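Protein interacting with HSP90 1 (Saccharomyces cerevisiae, PDB 4CHH) takes part in pre-rRNA processing, is required for the interaction of NOP58 with snoRNA, and works within the R2TP complex that associates with Hsp90. Local coordinates at residues Ser30-Ile35 against Leu171-Asp176; Ile40-Leu45 against Arg57-Asn62; Pro70-Asp75 against Glu91-Thr96. One frame throughout, in Å; residues are numbered along the deposited sequence.

Contact 1: Ser30-Ile35 against Leu171-Asp176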
ATOM      1  N   SER A  30     -10.071 -10.704  12.248  1.00 43.40           N
ATOM      2  CA  SER A  30     -11.046 -10.122  11.330  1.00 40.52           C
ATOM      3  C   SER A  30     -10.472 -10.104   9.920  1.00 38.16           C
ATOM      4  O   SER A  30      -9.253 -10.056   9.742  1.00 37.34           O
ATOM      5  CB  SER A  30     -11.424  -8.705  11.753  1.00 42.65           C
ATOM      6  OG  SER A  30     -12.306  -8.718  12.860  1.00 53.21           O
ATOM      7  N   LYS A  31     -11.358 -10.115   8.926  1.00 31.21           N
ATOM      8  CA  LYS A  31     -10.970 -10.068   7.527  1.00 29.44           C
ATOM      9  C   LYS A  31     -11.382  -8.732   6.925  1.00 30.75           C
ATOM     10  O   LYS A  31     -12.469  -8.220   7.180  1.00 31.31           O
ATOM     11  CB  LYS A  31     -11.579 -11.233   6.731  1.00 31.43           C
ATOM     12  CG  LYS A  31     -11.146 -12.628   7.186  1.00 51.14           C
ATOM     13  CD  LYS A  31      -9.913 -13.135   6.465  1.00 63.85           C
ATOM     14  CE  LYS A  31      -9.740 -14.620   6.641  1.00 77.02           C
ATOM     15  NZ  LYS A  31      -8.707 -15.159   5.720  1.00 87.60           N
ATOM     16  N   ILE A  32     -10.496  -8.167   6.143  1.00 24.24           N
ATOM     17  CA  ILE A  32     -10.758  -6.939   5.409  1.00 21.38           C
ATOM     18  C   ILE A  32     -10.669  -7.335   3.949  1.00 24.14           C
ATOM     19  O   ILE A  32      -9.621  -7.822   3.534  1.00 23.89           O
ATOM     20  CB  ILE A  32      -9.773  -5.794   5.783  1.00 22.55           C
ATOM     21  CG1 ILE A  32      -9.901  -5.365   7.268  1.00 22.16           C
ATOM     22  CG2 ILE A  32      -9.947  -4.602   4.826  1.00 21.99           C
ATOM     23  CD1 ILE A  32      -8.827  -4.331   7.736  1.00 29.18           C
ATOM     24  N   GLU A  33     -11.752  -7.150   3.189  1.00 20.12           N
ATOM     25  CA  GLU A  33     -11.776  -7.437   1.753  1.00 20.14           C
ATOM     26  C   GLU A  33     -11.530  -6.114   1.014  1.00 21.99           C
ATOM     27  O   GLU A  33     -12.387  -5.230   1.045  1.00 21.32           O
ATOM     28  CB  GLU A  33     -13.093  -8.105   1.347  1.00 21.90           C
ATOM     29  CG  GLU A  33     -13.317  -9.412   2.099  1.00 35.37           C
ATOM     30  CD  GLU A  33     -13.922 -10.513   1.255  1.00 73.74           C
ATOM     31  OE1 GLU A  33     -15.150 -10.478   1.012  1.00 73.63           O
ATOM     32  OE2 GLU A  33     -13.163 -11.417   0.837  1.00 78.47           O
ATOM     33  N   PRO A  34     -10.328  -5.909   0.436  1.00 18.61           N
ATOM     34  CA  PRO A  34     -10.018  -4.596  -0.162  1.00 19.25           C
ATOM     35  C   PRO A  34     -10.738  -4.316  -1.481  1.00 20.85           C
ATOM     36  O   PRO A  34     -11.052  -5.238  -2.228  1.00 20.49           O
ATOM     37  CB  PRO A  34      -8.498  -4.652  -0.381  1.00 21.37           C
ATOM     38  CG  PRO A  34      -8.021  -5.858   0.373  1.00 25.22           C
ATOM     39  CD  PRO A  34      -9.163  -6.810   0.366  1.00 20.31           C
ATOM     40  N   ILE A  35     -10.994  -3.035  -1.753  1.00 16.97           N
ATOM     41  CA  ILE A  35     -11.622  -2.556  -2.987  1.00 16.98           C
ATOM     42  C   ILE A  35     -10.481  -2.039  -3.888  1.00 18.91           C
ATOM     43  O   ILE A  35      -9.745  -1.141  -3.476  1.00 16.61           O
ATOM     44  CB  ILE A  35     -12.720  -1.464  -2.698  1.00 19.49           C
ATOM     45  CG1 ILE A  35     -13.831  -1.998  -1.746  1.00 20.23           C
ATOM     46  CG2 ILE A  35     -13.320  -0.903  -4.027  1.00 17.55           C
ATOM     47  CD1 ILE A  35     -14.589  -0.923  -0.930  1.00 24.97           C
ATOM     48  N   LEU A 171      -7.369  -9.435   3.900  1.00 21.37           N
ATOM     49  CA  LEU A 171      -6.336  -9.129   4.872  1.00 21.86           C
ATOM     50  C   LEU A 171      -6.808  -9.612   6.215  1.00 27.89           C
ATOM     51  O   LEU A 171      -7.932  -9.305   6.616  1.00 28.18           O
ATOM     52  CB  LEU A 171      -6.044  -7.633   4.923  1.00 21.24           C
ATOM     53  CG  LEU A 171      -5.390  -7.038   3.693  1.00 25.26           C
ATOM     54  CD1 LEU A 171      -5.758  -5.589   3.563  1.00 23.82           C
ATOM     55  CD2 LEU A 171      -3.889  -7.173   3.776  1.00 25.91           C
ATOM     56  N   GLU A 172      -5.964 -10.365   6.908  1.00 26.67           N
ATOM     57  CA  GLU A 172      -6.286 -10.892   8.224  1.00 28.13           C
ATOM     58  C   GLU A 172      -5.761  -9.920   9.260  1.00 34.10           C
ATOM     59  O   GLU A 172      -4.563  -9.637   9.292  1.00 35.64           O
ATOM     60  CB  GLU A 172      -5.694 -12.290   8.407  1.00 30.00           C
ATOM     61  CG  GLU A 172      -6.260 -13.336   7.456  1.00 45.52           C
ATOM     62  CD  GLU A 172      -5.816 -14.760   7.747  1.00 78.52           C
ATOM     63  OE1 GLU A 172      -4.596 -14.992   7.915  1.00 79.13           O
ATOM     64  OE2 GLU A 172      -6.696 -15.652   7.794  1.00 75.61           O
ATOM     65  N   VAL A 173      -6.651  -9.342  10.054  1.00 30.74           N
ATOM     66  CA  VAL A 173      -6.211  -8.342  11.015  1.00 31.83           C
ATOM     67  C   VAL A 173      -6.770  -8.632  12.402  1.00 39.37           C
ATOM     68  O   VAL A 173      -7.866  -9.188  12.541  1.00 38.18           O
ATOM     69  CB  VAL A 173      -6.543  -6.875  10.570  1.00 35.02           C
ATOM     70  CG1 VAL A 173      -5.973  -6.557   9.188  1.00 34.68           C
ATOM     71  CG2 VAL A 173      -8.044  -6.578  10.615  1.00 34.64           C
ATOM     72  N   LEU A 174      -6.030  -8.194  13.425  1.00 39.70           N
ATOM     73  CA  LEU A 174      -6.486  -8.284  14.805  1.00 41.01           C
ATOM     74  C   LEU A 174      -7.470  -7.137  15.035  1.00 46.02           C
ATOM     75  O   LEU A 174      -7.441  -6.138  14.316  1.00 43.84           O
ATOM     76  CB  LEU A 174      -5.311  -8.266  15.798  1.00 41.51           C
ATOM     77  CG  LEU A 174      -4.564  -9.614  15.918  1.00 47.20           C
ATOM     78  CD1 LEU A 174      -3.306  -9.626  15.058  1.00 48.34           C
ATOM     79  CD2 LEU A 174      -4.189  -9.906  17.353  1.00 48.94           C
ATOM     80  N   ASN A 175      -8.384  -7.317  15.984  1.00 45.64           N
ATOM     81  CA  ASN A 175      -9.450  -6.370  16.295  1.00 46.25           C
ATOM     82  C   ASN A 175      -8.935  -4.972  16.692  1.00 49.33           C
ATOM     83  O   ASN A 175      -9.618  -3.984  16.421  1.00 49.30           O
ATOM     84  CB  ASN A 175     -10.341  -6.947  17.391  1.00 51.97           C
ATOM     85  CG  ASN A 175     -11.794  -6.585  17.211  1.00 74.72           C
ATOM     86  OD1 ASN A 175     -12.304  -5.685  17.877  1.00 69.43           O
ATOM     87  ND2 ASN A 175     -12.481  -7.260  16.288  1.00 61.42           N
ATOM     88  N   ASP A 176      -7.730  -4.877  17.278  1.00 45.31           N
ATOM     89  CA  ASP A 176      -7.134  -3.591  17.661  1.00 45.33           C
ATOM     90  C   ASP A 176      -6.488  -2.866  16.445  1.00 45.67           C
ATOM     91  O   ASP A 176      -6.024  -1.727  16.580  1.00 44.86           O
ATOM     92  CB  ASP A 176      -6.104  -3.783  18.796  1.00 48.20           C
ATOM     93  CG  ASP A 176      -5.973  -2.567  19.695  1.00 67.34           C
ATOM     94  OD1 ASP A 176      -6.912  -2.307  20.491  1.00 68.97           O
ATOM     95  OD2 ASP A 176      -4.936  -1.871  19.604  1.00 77.04           O
TER
HETATM   96  O   HOH W   1     -11.150  -9.441  15.027  1.00 55.33           O

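Contact 2: Ile40-Leu45 against Arg57-Asn62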
ATOM      1  N   ILE A  40       0.938   0.586  -8.388  1.00 13.34           N
ATOM      2  CA  ILE A  40       2.280   1.179  -8.431  1.00 12.96           C
ATOM      3  C   ILE A  40       3.173   0.093  -8.991  1.00 18.31           C
ATOM      4  O   ILE A  40       3.205  -1.008  -8.447  1.00 19.81           O
ATOM      5  CB  ILE A  40       2.814   1.711  -7.064  1.00 15.63           C
ATOM      6  CG1 ILE A  40       1.792   2.590  -6.295  1.00 15.43           C
ATOM      7  CG2 ILE A  40       4.178   2.393  -7.218  1.00 15.61           C
ATOM      8  CD1 ILE A  40       2.057   2.647  -4.737  1.00 16.15           C
ATOM      9  N   LYS A  41       3.893   0.385 -10.061  1.00 14.39           N
ATOM     10  CA  LYS A  41       4.849  -0.564 -10.620  1.00 13.83           C
ATOM     11  C   LYS A  41       6.235  -0.064 -10.272  1.00 16.97           C
ATOM     12  O   LYS A  41       6.507   1.120 -10.401  1.00 15.94           O
ATOM     13  CB  LYS A  41       4.652  -0.701 -12.137  1.00 16.08           C
ATOM     14  CG  LYS A  41       5.547  -1.715 -12.806  1.00 26.99           C
ATOM     15  CD  LYS A  41       5.203  -1.787 -14.280  1.00 28.67           C
ATOM     16  CE  LYS A  41       6.406  -2.048 -15.136  1.00 39.11           C
ATOM     17  NZ  LYS A  41       6.077  -1.925 -16.581  1.00 40.78           N
ATOM     18  N   THR A  42       7.088  -0.940  -9.762  1.00 14.45           N
ATOM     19  CA  THR A  42       8.444  -0.556  -9.413  1.00 15.15           C
ATOM     20  C   THR A  42       9.349  -1.748  -9.690  1.00 17.69           C
ATOM     21  O   THR A  42       8.959  -2.679 -10.407  1.00 16.95           O
ATOM     22  CB  THR A  42       8.532   0.048  -7.952  1.00 23.59           C
ATOM     23  OG1 THR A  42       9.879   0.387  -7.639  1.00 21.21           O
ATOM     24  CG2 THR A  42       8.017  -0.872  -6.901  1.00 20.64           C
ATOM     25  N   LYS A  43      10.561  -1.695  -9.144  1.00 15.02           N
ATOM     26  CA  LYS A  43      11.628  -2.667  -9.311  1.00 15.21           C
ATOM     27  C   LYS A  43      12.234  -3.051  -7.948  1.00 17.57           C
ATOM     28  O   LYS A  43      12.489  -2.184  -7.112  1.00 15.58           O
ATOM     29  CB  LYS A  43      12.699  -2.020 -10.225  1.00 16.81           C
ATOM     30  CG  LYS A  43      13.701  -3.001 -10.795  1.00 28.68           C
ATOM     31  CD  LYS A  43      14.655  -2.320 -11.772  1.00 29.96           C
ATOM     32  CE  LYS A  43      15.759  -3.254 -12.190  1.00 37.61           C
ATOM     33  NZ  LYS A  43      15.268  -4.311 -13.117  1.00 43.05           N
ATOM     34  N   LEU A  44      12.476  -4.338  -7.728  1.00 15.66           N
ATOM     35  CA  LEU A  44      13.126  -4.778  -6.475  1.00 14.92           C
ATOM     36  C   LEU A  44      14.660  -4.526  -6.570  1.00 20.68           C
ATOM     37  O   LEU A  44      15.300  -5.078  -7.457  1.00 21.35           O
ATOM     38  CB  LEU A  44      12.833  -6.270  -6.253  1.00 14.44           C
ATOM     39  CG  LEU A  44      13.487  -6.953  -5.030  1.00 18.06           C
ATOM     40  CD1 LEU A  44      12.946  -6.405  -3.725  1.00 17.69           C
ATOM     41  CD2 LEU A  44      13.289  -8.461  -5.097  1.00 18.17           C
ATOM     42  N   LEU A  45      15.241  -3.678  -5.707  1.00 17.46           N
ATOM     43  CA  LEU A  45      16.687  -3.450  -5.816  1.00 18.50           C
ATOM     44  C   LEU A  45      17.468  -4.460  -4.970  1.00 24.48           C
ATOM     45  O   LEU A  45      18.531  -4.927  -5.390  1.00 24.03           O
ATOM     46  CB  LEU A  45      17.090  -2.015  -5.442  1.00 17.77           C
ATOM     47  CG  LEU A  45      16.478  -0.882  -6.296  1.00 21.27           C
ATOM     48  CD1 LEU A  45      16.952   0.475  -5.793  1.00 20.25           C
ATOM     49  CD2 LEU A  45      16.767  -1.065  -7.825  1.00 22.94           C
ATOM     50  N   ARG A  57      13.775  -7.882 -10.185  1.00 17.87           N
ATOM     51  CA  ARG A  57      12.451  -8.265 -10.654  1.00 17.39           C
ATOM     52  C   ARG A  57      11.448  -7.136 -10.451  1.00 19.12           C
ATOM     53  O   ARG A  57      11.608  -6.317  -9.540  1.00 15.69           O
ATOM     54  CB  ARG A  57      11.953  -9.544  -9.966  1.00 19.34           C
ATOM     55  CG  ARG A  57      12.849 -10.766 -10.215  1.00 25.09           C
ATOM     56  CD  ARG A  57      12.768 -11.267 -11.638  1.00 37.01           C
ATOM     57  NE  ARG A  57      13.709 -12.350 -11.899  1.00 47.29           N
ATOM     58  CZ  ARG A  57      14.841 -12.201 -12.577  1.00 67.30           C
ATOM     59  NH1 ARG A  57      15.192 -11.007 -13.046  1.00 59.38           N
ATOM     60  NH2 ARG A  57      15.634 -13.242 -12.789  1.00 53.22           N
ATOM     61  N   LYS A  58      10.422  -7.117 -11.320  1.00 15.98           N
ATOM     62  CA  LYS A  58       9.313  -6.171 -11.303  1.00 15.80           C
ATOM     63  C   LYS A  58       8.507  -6.350 -10.046  1.00 16.88           C
ATOM     64  O   LYS A  58       8.294  -7.466  -9.567  1.00 15.25           O
ATOM     65  CB  LYS A  58       8.385  -6.349 -12.526  1.00 17.88           C
ATOM     66  CG  LYS A  58       8.966  -5.946 -13.871  1.00 34.53           C
ATOM     67  CD  LYS A  58       7.857  -5.937 -14.933  1.00 44.68           C
ATOM     68  CE  LYS A  58       8.381  -6.184 -16.332  1.00 56.42           C
ATOM     69  NZ  LYS A  58       8.480  -4.931 -17.129  1.00 54.92           N
ATOM     70  N   VAL A  59       8.061  -5.245  -9.523  1.00 14.36           N
ATOM     71  CA  VAL A  59       7.252  -5.197  -8.325  1.00 14.18           C
ATOM     72  C   VAL A  59       5.971  -4.442  -8.638  1.00 17.26           C
ATOM     73  O   VAL A  59       5.993  -3.407  -9.313  1.00 15.59           O
ATOM     74  CB  VAL A  59       8.031  -4.577  -7.112  1.00 17.50           C
ATOM     75  CG1 VAL A  59       7.080  -4.285  -5.939  1.00 18.27           C
ATOM     76  CG2 VAL A  59       9.144  -5.512  -6.652  1.00 16.98           C
ATOM     77  N   PHE A  60       4.861  -4.963  -8.134  1.00 13.04           N
ATOM     78  CA  PHE A  60       3.562  -4.313  -8.243  1.00 12.91           C
ATOM     79  C   PHE A  60       2.949  -4.141  -6.884  1.00 17.17           C
ATOM     80  O   PHE A  60       2.935  -5.071  -6.073  1.00 16.64           O
ATOM     81  CB  PHE A  60       2.595  -5.085  -9.134  1.00 14.51           C
ATOM     82  CG  PHE A  60       3.028  -5.180 -10.570  1.00 16.21           C
ATOM     83  CD1 PHE A  60       3.854  -6.215 -10.996  1.00 18.38           C
ATOM     84  CD2 PHE A  60       2.574  -4.263 -11.511  1.00 19.02           C
ATOM     85  CE1 PHE A  60       4.255  -6.308 -12.333  1.00 18.52           C
ATOM     86  CE2 PHE A  60       2.960  -4.372 -12.860  1.00 21.29           C
ATOM     87  CZ  PHE A  60       3.803  -5.390 -13.253  1.00 18.63           C
ATOM     88  N   ILE A  61       2.430  -2.958  -6.637  1.00 13.54           N
ATOM     89  CA  ILE A  61       1.739  -2.686  -5.385  1.00 12.68           C
ATOM     90  C   ILE A  61       0.302  -2.315  -5.712  1.00 16.06           C
ATOM     91  O   ILE A  61       0.074  -1.347  -6.433  1.00 16.56           O
ATOM     92  CB  ILE A  61       2.430  -1.578  -4.540  1.00 15.65           C
ATOM     93  CG1 ILE A  61       3.856  -1.968  -4.134  1.00 16.04           C
ATOM     94  CG2 ILE A  61       1.537  -1.200  -3.343  1.00 15.59           C
ATOM     95  CD1 ILE A  61       4.785  -0.782  -3.573  1.00 16.74           C
ATOM     96  N   ASN A  62      -0.653  -3.085  -5.186  1.00 13.18           N
ATOM     97  CA  ASN A  62      -2.065  -2.794  -5.341  1.00 14.37           C
ATOM     98  C   ASN A  62      -2.523  -1.818  -4.247  1.00 15.33           C
ATOM     99  O   ASN A  62      -2.683  -2.228  -3.111  1.00 13.45           O
ATOM    100  CB  ASN A  62      -2.892  -4.104  -5.301  1.00 16.07           C
ATOM    101  CG  ASN A  62      -2.690  -4.960  -6.545  1.00 19.86           C
ATOM    102  OD1 ASN A  62      -2.681  -4.465  -7.661  1.00 17.12           O
ATOM    103  ND2 ASN A  62      -2.439  -6.244  -6.384  1.00 13.99           N
TER

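Contact 3: Pro70-Asp75 against Glu91-Thr96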
ATOM      1  N   PRO A  70      -8.275   1.985   9.729  1.00 18.33           N
ATOM      2  CA  PRO A  70      -8.288   3.269  10.444  1.00 18.09           C
ATOM      3  C   PRO A  70      -7.954   4.451   9.528  1.00 22.59           C
ATOM      4  O   PRO A  70      -7.330   4.304   8.462  1.00 19.18           O
ATOM      5  CB  PRO A  70      -7.195   3.102  11.501  1.00 19.77           C
ATOM      6  CG  PRO A  70      -7.086   1.626  11.701  1.00 24.11           C
ATOM      7  CD  PRO A  70      -7.317   1.041  10.336  1.00 19.79           C
ATOM      8  N   LYS A  71      -8.411   5.624   9.931  1.00 20.86           N
ATOM      9  CA  LYS A  71      -8.151   6.831   9.164  1.00 21.36           C
ATOM     10  C   LYS A  71      -7.619   7.931  10.120  1.00 25.29           C
ATOM     11  O   LYS A  71      -7.812   7.808  11.340  1.00 24.88           O
ATOM     12  CB  LYS A  71      -9.399   7.270   8.378  1.00 23.85           C
ATOM     13  CG  LYS A  71     -10.589   7.722   9.206  1.00 36.06           C
ATOM     14  CD  LYS A  71     -11.725   8.275   8.336  1.00 36.80           C
ATOM     15  CE  LYS A  71     -11.495   9.700   7.861  1.00 35.85           C
ATOM     16  NZ  LYS A  71     -12.774  10.365   7.467  1.00 31.88           N
ATOM     17  N   PRO A  72      -6.852   8.940   9.627  1.00 20.48           N
ATOM     18  CA  PRO A  72      -6.384  10.007  10.541  1.00 20.94           C
ATOM     19  C   PRO A  72      -7.553  10.675  11.277  1.00 25.77           C
ATOM     20  O   PRO A  72      -8.649  10.827  10.715  1.00 25.65           O
ATOM     21  CB  PRO A  72      -5.719  11.011   9.574  1.00 21.86           C
ATOM     22  CG  PRO A  72      -5.338  10.190   8.396  1.00 24.81           C
ATOM     23  CD  PRO A  72      -6.491   9.254   8.236  1.00 20.99           C
ATOM     24  N   GLU A  73      -7.303  11.118  12.500  1.00 24.98           N
ATOM     25  CA  GLU A  73      -8.282  11.846  13.313  1.00 25.63           C
ATOM     26  C   GLU A  73      -8.474  13.263  12.755  1.00 28.54           C
ATOM     27  O   GLU A  73      -9.588  13.781  12.780  1.00 28.15           O
ATOM     28  CB  GLU A  73      -7.852  11.880  14.782  1.00 27.11           C
ATOM     29  CG  GLU A  73      -8.131  10.568  15.498  1.00 41.87           C
ATOM     30  CD  GLU A  73      -7.777  10.530  16.975  1.00 66.06           C
ATOM     31  OE1 GLU A  73      -6.634  10.897  17.337  1.00 58.78           O
ATOM     32  OE2 GLU A  73      -8.655  10.136  17.777  1.00 61.68           O
ATOM     33  N   VAL A  74      -7.393  13.853  12.201  1.00 24.82           N
ATOM     34  CA  VAL A  74      -7.408  15.172  11.567  1.00 23.10           C
ATOM     35  C   VAL A  74      -7.822  14.997  10.092  1.00 25.33           C
ATOM     36  O   VAL A  74      -7.124  14.317   9.330  1.00 22.88           O
ATOM     37  CB  VAL A  74      -6.045  15.922  11.696  1.00 25.51           C
ATOM     38  CG1 VAL A  74      -6.075  17.233  10.923  1.00 23.82           C
ATOM     39  CG2 VAL A  74      -5.679  16.171  13.164  1.00 25.60           C
ATOM     40  N   ASP A  75      -8.944  15.633   9.707  1.00 23.11           N
ATOM     41  CA  ASP A  75      -9.503  15.646   8.352  1.00 23.77           C
ATOM     42  C   ASP A  75      -8.508  16.274   7.370  1.00 24.37           C
ATOM     43  O   ASP A  75      -7.783  17.188   7.757  1.00 22.57           O
ATOM     44  CB  ASP A  75     -10.839  16.432   8.344  1.00 26.51           C
ATOM     45  CG  ASP A  75     -11.657  16.284   7.069  1.00 41.30           C
ATOM     46  OD1 ASP A  75     -11.605  15.186   6.445  1.00 41.40           O
ATOM     47  OD2 ASP A  75     -12.347  17.259   6.690  1.00 48.57           O
ATOM     48  N   GLU A  91      -0.434  10.742   9.209  1.00 16.10           N
ATOM     49  CA  GLU A  91      -0.184   9.741   8.172  1.00 15.98           C
ATOM     50  C   GLU A  91      -1.459   9.064   7.781  1.00 19.43           C
ATOM     51  O   GLU A  91      -2.350   8.917   8.604  1.00 20.78           O
ATOM     52  CB  GLU A  91       0.815   8.687   8.701  1.00 17.83           C
ATOM     53  CG  GLU A  91       1.501   7.891   7.604  1.00 31.61           C
ATOM     54  CD  GLU A  91       2.878   7.341   7.921  1.00 49.35           C
ATOM     55  OE1 GLU A  91       3.715   8.094   8.466  1.00 43.56           O
ATOM     56  OE2 GLU A  91       3.146   6.181   7.539  1.00 47.17           O
ATOM     57  N   ILE A  92      -1.547   8.608   6.539  1.00 16.17           N
ATOM     58  CA  ILE A  92      -2.672   7.782   6.113  1.00 16.03           C
ATOM     59  C   ILE A  92      -2.335   6.348   6.604  1.00 18.89           C
ATOM     60  O   ILE A  92      -1.339   5.797   6.130  1.00 19.54           O
ATOM     61  CB  ILE A  92      -2.924   7.848   4.576  1.00 18.84           C
ATOM     62  CG1 ILE A  92      -3.490   9.212   4.142  1.00 18.99           C
ATOM     63  CG2 ILE A  92      -3.829   6.683   4.114  1.00 18.19           C
ATOM     64  CD1 ILE A  92      -3.726   9.400   2.606  1.00 17.69           C
ATOM     65  N   PRO A  93      -3.081   5.728   7.552  1.00 15.40           N
ATOM     66  CA  PRO A  93      -2.745   4.337   7.946  1.00 15.37           C
ATOM     67  C   PRO A  93      -2.819   3.361   6.746  1.00 19.07           C
ATOM     68  O   PRO A  93      -3.700   3.480   5.888  1.00 18.00           O
ATOM     69  CB  PRO A  93      -3.804   4.004   9.008  1.00 16.56           C
ATOM     70  CG  PRO A  93      -4.243   5.383   9.551  1.00 20.17           C
ATOM     71  CD  PRO A  93      -4.260   6.225   8.296  1.00 15.84           C
ATOM     72  N   ILE A  94      -1.847   2.443   6.662  1.00 15.91           N
ATOM     73  CA  ILE A  94      -1.781   1.430   5.605  1.00 15.51           C
ATOM     74  C   ILE A  94      -1.704   0.039   6.238  1.00 18.71           C
ATOM     75  O   ILE A  94      -0.867  -0.183   7.102  1.00 19.50           O
ATOM     76  CB  ILE A  94      -0.583   1.655   4.616  1.00 18.33           C
ATOM     77  CG1 ILE A  94      -0.574   3.108   4.049  1.00 17.98           C
ATOM     78  CG2 ILE A  94      -0.613   0.602   3.461  1.00 19.70           C
ATOM     79  CD1 ILE A  94       0.693   3.571   3.519  1.00 23.65           C
ATOM     80  N   ILE A  95      -2.531  -0.892   5.756  1.00 13.78           N
ATOM     81  CA  ILE A  95      -2.453  -2.291   6.111  1.00 13.93           C
ATOM     82  C   ILE A  95      -1.937  -3.002   4.842  1.00 16.63           C
ATOM     83  O   ILE A  95      -2.567  -2.949   3.784  1.00 15.91           O
ATOM     84  CB  ILE A  95      -3.779  -2.870   6.685  1.00 18.11           C
ATOM     85  CG1 ILE A  95      -4.157  -2.138   8.016  1.00 18.81           C
ATOM     86  CG2 ILE A  95      -3.593  -4.396   6.954  1.00 16.58           C
ATOM     87  CD1 ILE A  95      -5.579  -2.312   8.483  1.00 27.95           C
ATOM     88  N   THR A  96      -0.758  -3.621   4.952  1.00 14.21           N
ATOM     89  CA  THR A  96      -0.060  -4.254   3.830  1.00 14.53           C
ATOM     90  C   THR A  96      -0.112  -5.751   3.961  1.00 17.98           C
ATOM     91  O   THR A  96       0.138  -6.300   5.036  1.00 18.29           O
ATOM     92  CB  THR A  96       1.399  -3.752   3.761  1.00 21.78           C
ATOM     93  OG1 THR A  96       1.375  -2.331   3.771  1.00 20.99           O
ATOM     94  CG2 THR A  96       2.136  -4.231   2.526  1.00 15.95           C
TER
HETATM   95  O   HOH W   2      -6.078   4.860   5.932  1.00 16.16           O

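Contact 1: Ser30-Ile35 against Leu171-Asp176
Four backbone hydrogen bonds pair S30 with V173 and I32 with L171, each residue of a pair both giving and accepting, which is the evidence for an antiparallel register. The bond from S30 N to V173 O measures 2.7 Å, and that from V173 N to S30 O is nearly straight, with 175° at the hydrogen. Between them sits the non-hydrogen-bonded pair K31 and E172, whose CA atoms lie 4.8 Å apart. The short strand 171-174 is thereby added to the beginning of the long strand 29-47 in the sheet of the PIH1 N-terminal domain.

The salt bridge is on the face that carries K31 and E172. The two chains run side by side in the same direction, and K31 is turned about CB–CG (chi2 -91°), which brings NZ to 2.9 Å from E172 OE2. NZ meets OE2 from above the carboxylate plane, 37° out of it.

The face of I32, L171 and V173 is largely apolar, with S30 at its end. The I32 side chain crosses that of V173 at about a right angle, its CD1 lying 3.7 Å from V173 CG2, and P34 CG touches L171 CD1 at 3.9 Å.

At the S30–V173 end, one water joins S30 OG to N175 ND2: it lies 2.6 Å from S30 OG and accepts from N175 ND2 at 2.8 Å, while N175 OD1 takes the backbone N-H of A184.

The chemistry is thus two-sided: a salt bridge on an exposed face, where solvent would probably weaken it, and hydrocarbon packing on the mostly buried face, with the backbone bonds fixing the register.

Contact 2: Ile40-Leu45 against Arg57-Asn62
K41 CG stands opposite its own N (chi1 -177°) and F60 CG opposite its carbonyl carbon (chi1 -64°); with these torsions the lysine chain and the ring lie side by side. They belong to the beta hairpin formed by strands 29-47 and 58-66, part of the central sheet of the PIH1 N-terminal domain.

The aliphatic part of K41 lies along the ring, with CD 3.7 Å from F60 CE2 in an oblique approach. Farther out K41 crosses K58, and their like-charged ends come close, K41 NZ to K58 NZ 3.9 Å, a proximity that probably costs some electrostatic energy. The ring also has a cation-pi partner in K164. With K41 cut back to an alanine, the F60 ring would probably lose the cover that the CG and CD methylenes give beside CE2 and CZ, leaving that part of the ring less well packed.

The opposite face is mostly apolar. T42 CG2 rests 3.7 Å from V59 CG1, while the hydroxyl of T42, the polar group on this face, is satisfied by the hydrogen bond of OG1 with C152 O; V59 CG2 reaches L44 CB at 3.8 Å. I40 and I61 lie side by side, CD1 of I40 being 4.1 Å from CG2 of I61. Helix 129-147 packs on this face, C139 touching I40 and L140 touching both T42 and I61.

Five backbone hydrogen bonds establish the register, paired at I40 with I61 and at T42 with V59, and extended by L44 N to R57 O. The bond from V59 N to T42 O, 2.9 Å long, is met well off the carbonyl plane: its donor stands 51° above the plane of the T42 carbonyl.

Contact 3: Pro70-Asp75 against Glu91-Thr96
P70, P72 and P93 make most of this contact, three proline rings meeting where two extended pieces of chain run in nearly opposite directions (170° between their end-to-end lines). P93 CG lies 3.4 Å from P70 O, so the ring of P93 is set against the carbonyl of P70 as well as against its ring. P72 crosses P93 obliquely, with CD of P72 3.8 Å from CD of P93. The neighbouring ring atom, CG of P72, lies 3.3 Å from E91 O. A further apolar touch comes from the end of I95, whose CD1 is 4.2 Å from P70 CD.

No direct hydrogen bond crosses between the segments; a water supplies the polar link. It donates to P70 O at 2.9 Å and to P93 O at 2.7 Å, using both of its hydrogens to tie two carbonyls that could not bond to each other. A proline nitrogen within a chain carries no hydrogen, so P70, P72 and P93 cannot supply the backbone donors that would make a regular strand pair.

The next shell positions these rings. P72 also packs on W90, and on C121 and W124 of helix 119-127; the V74 carbonyl accepts from the indole N-H of W90. K71 CB points away from 91-96, and its NZ forms a salt bridge with D120. I92 reaches C121 and I117, and the backbone of I95 bonds to that of C116, where strand 95-103 joins the sheet.

Between the loop preceding helix 78-86 and the approach to strand 95-103, then, the link is ring packing and one bridging water; the loop's position probably also depends on the V74–W90 bond and the K71–D120 salt bridge.

In the fold
Contacts 1 and 2 share strand 29-47, using its beginning and a later part, with centres 23 Å apart on opposite sides of the chain's centre. Contact 3 is joined directly to contact 1, their centres being 15 Å apart: I32 CD1 meets I95 CD1 at 3.9 Å, and V173 CG1 meets I95 CG2, also at 3.9 Å. By contrast, contacts 2 and 3 do not touch, their nearest atoms lying about 7 Å apart. Along the chain, contact 2 closes before contact 3 opens, and both are nested within the loop closed by contact 1. All three reach the same mixed sheet of the PIH1 N-terminal domain.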